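Local coordinates for protein Ufm1-specific protease (Caenorhabditis elegans, PDB 5EJJ) that acts as a thiol protease that hydrolyses the peptide bond at the C-terminal glycine of the ubiquitin-like modifier ufm-1, releasing it from target proteins, at residues L3-A8 with N118-L123. Numbering follows the deposited sequence.
Sequences LWFIDA and NNEHVL
Asn118 N donates to Trp4 O at 2.8 Å and Asn118 O accepts from Ile6 N at 3.0 Å, so one residue bonds to the two neighbours of Phe5, the signature of a parallel beta bridge. This ladder pairs strand 4-6 with strand 117-119 in the N-terminal part of the chain, which includes the MPN domain, away from the probable active site. A weak bond from Glu120 N to Ile6 O continues the register as the first strand gives way to helix 8-19. There the Asn119 amide takes over: with CG anti to the backbone N (chi1 -180°), OD1 accepts from Ala8 N at 3.1 Å, the donor tilted 17° from the carbonyl plane. Asp7 is the N-cap of that helix, its OD1 bound to Ala10 N and also accepting from a water. Asp7 OD2 weakly accepts from Val122 N at 3.5 Å and from His121 ND1 at 3.3 Å, the His121 ring meeting it edge-on, 80° from the carboxylate plane. With an alanine here, Ala10 N would probably lose its cap, and His121 ND1 and Val122 N their shared, weak acceptor. Around these bonds, Ile6 packs on Phe110 and Val46, and the Phe5 ring runs alongside Asn118, CD2 lying 3.9 Å from Asn118 CB. Beyond the ladder, Val122 CG2 rests 3.7 Å from Asp7 CB.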
# COMPACT_ATOMS: atom_id res chain seq x y z
N LEU A 3 14.96 2.87 -26.58
CA LEU A 3 13.57 2.69 -26.17
C LEU A 3 13.37 2.87 -24.68
O LEU A 3 13.95 2.15 -23.87
CB LEU A 3 13.07 1.30 -26.53
CG LEU A 3 13.04 0.93 -28.00
CD1 LEU A 3 12.30 -0.40 -28.14
CD2 LEU A 3 12.40 2.08 -28.79
N TRP A 4 12.51 3.81 -24.33
CA TRP A 4 12.06 3.96 -22.97
C TRP A 4 10.65 3.45 -22.90
O TRP A 4 9.92 3.49 -23.87
CB TRP A 4 12.10 5.41 -22.55
CG TRP A 4 13.47 5.81 -22.19
CD1 TRP A 4 14.48 6.12 -23.05
CD2 TRP A 4 14.02 5.89 -20.88
NE1 TRP A 4 15.61 6.42 -22.36
CE2 TRP A 4 15.36 6.29 -21.02
CE3 TRP A 4 13.50 5.69 -19.60
CZ2 TRP A 4 16.20 6.48 -19.92
CZ3 TRP A 4 14.33 5.88 -18.51
CH2 TRP A 4 15.67 6.28 -18.68
N PHE A 5 10.28 2.94 -21.73
CA PHE A 5 8.96 2.43 -21.50
C PHE A 5 8.33 3.19 -20.37
O PHE A 5 9.00 3.59 -19.42
CB PHE A 5 9.03 0.95 -21.19
CG PHE A 5 9.60 0.15 -22.31
CD1 PHE A 5 10.98 0.10 -22.52
CD2 PHE A 5 8.76 -0.54 -23.20
CE1 PHE A 5 11.52 -0.63 -23.58
CE2 PHE A 5 9.29 -1.27 -24.25
CZ PHE A 5 10.67 -1.31 -24.44
N ILE A 6 7.03 3.42 -20.48
CA ILE A 6 6.31 4.18 -19.48
C ILE A 6 4.87 3.67 -19.36
O ILE A 6 4.31 3.11 -20.31
CB ILE A 6 6.34 5.66 -19.84
CG1 ILE A 6 5.81 6.52 -18.69
CG2 ILE A 6 5.61 5.90 -21.13
CD1 ILE A 6 5.91 8.01 -18.98
N ASP A 7 4.30 3.82 -18.17
CA ASP A 7 2.88 3.56 -18.01
C ASP A 7 2.15 4.90 -18.07
O ASP A 7 1.99 5.57 -17.04
CB ASP A 7 2.61 2.84 -16.71
CG ASP A 7 1.16 2.39 -16.55
OD1 ASP A 7 0.25 3.07 -17.07
OD2 ASP A 7 0.94 1.35 -15.88
N ALA A 8 1.73 5.28 -19.28
CA ALA A 8 1.04 6.56 -19.49
C ALA A 8 -0.26 6.73 -18.70
O ALA A 8 -0.53 7.82 -18.22
CB ALA A 8 0.81 6.78 -20.94
N ASN A 118 7.53 4.24 -25.22
CA ASN A 118 6.51 3.23 -25.52
C ASN A 118 5.58 3.05 -24.35
O ASN A 118 6.05 2.80 -23.26
CB ASN A 118 7.15 1.88 -25.77
CG ASN A 118 7.75 1.77 -27.14
OD1 ASN A 118 8.58 2.59 -27.54
ND2 ASN A 118 7.35 0.72 -27.87
N ASN A 119 4.27 3.13 -24.57
CA ASN A 119 3.31 2.84 -23.51
C ASN A 119 3.27 1.38 -23.05
O ASN A 119 3.33 0.46 -23.86
CB ASN A 119 1.90 3.26 -23.90
CG ASN A 119 0.91 2.96 -22.80
OD1 ASN A 119 0.83 3.69 -21.82
ND2 ASN A 119 0.19 1.87 -22.93
N GLU A 120 3.15 1.15 -21.76
CA GLU A 120 3.23 -0.20 -21.25
C GLU A 120 2.60 -0.24 -19.89
O GLU A 120 2.68 0.73 -19.14
CB GLU A 120 4.68 -0.63 -21.18
CG GLU A 120 5.04 -1.54 -20.03
CD GLU A 120 6.41 -2.20 -20.23
OE1 GLU A 120 6.59 -2.79 -21.34
OE2 GLU A 120 7.28 -2.10 -19.31
N HIS A 121 1.94 -1.34 -19.56
CA HIS A 121 1.26 -1.43 -18.29
C HIS A 121 2.26 -2.09 -17.36
O HIS A 121 2.34 -3.31 -17.28
CB HIS A 121 -0.07 -2.19 -18.42
CG HIS A 121 -0.80 -2.38 -17.13
ND1 HIS A 121 -0.98 -1.36 -16.21
CD2 HIS A 121 -1.38 -3.48 -16.59
CE1 HIS A 121 -1.64 -1.82 -15.16
NE2 HIS A 121 -1.90 -3.11 -15.37
N VAL A 122 3.06 -1.27 -16.69
CA VAL A 122 4.16 -1.72 -15.85
C VAL A 122 3.63 -2.42 -14.62
O VAL A 122 2.71 -1.90 -13.97
CB VAL A 122 4.98 -0.52 -15.35
CG1 VAL A 122 6.19 -1.01 -14.55
CG2 VAL A 122 5.37 0.38 -16.51
N LEU A 123 4.21 -3.58 -14.31
CA LEU A 123 3.74 -4.49 -13.26
C LEU A 123 4.66 -4.55 -12.04
O LEU A 123 5.86 -4.27 -12.16
CB LEU A 123 3.60 -5.91 -13.81
CG LEU A 123 2.71 -6.15 -15.04
CD1 LEU A 123 2.85 -7.57 -15.53
CD2 LEU A 123 1.27 -5.83 -14.74
O HOH W 1 -0.51 3.23 -19.78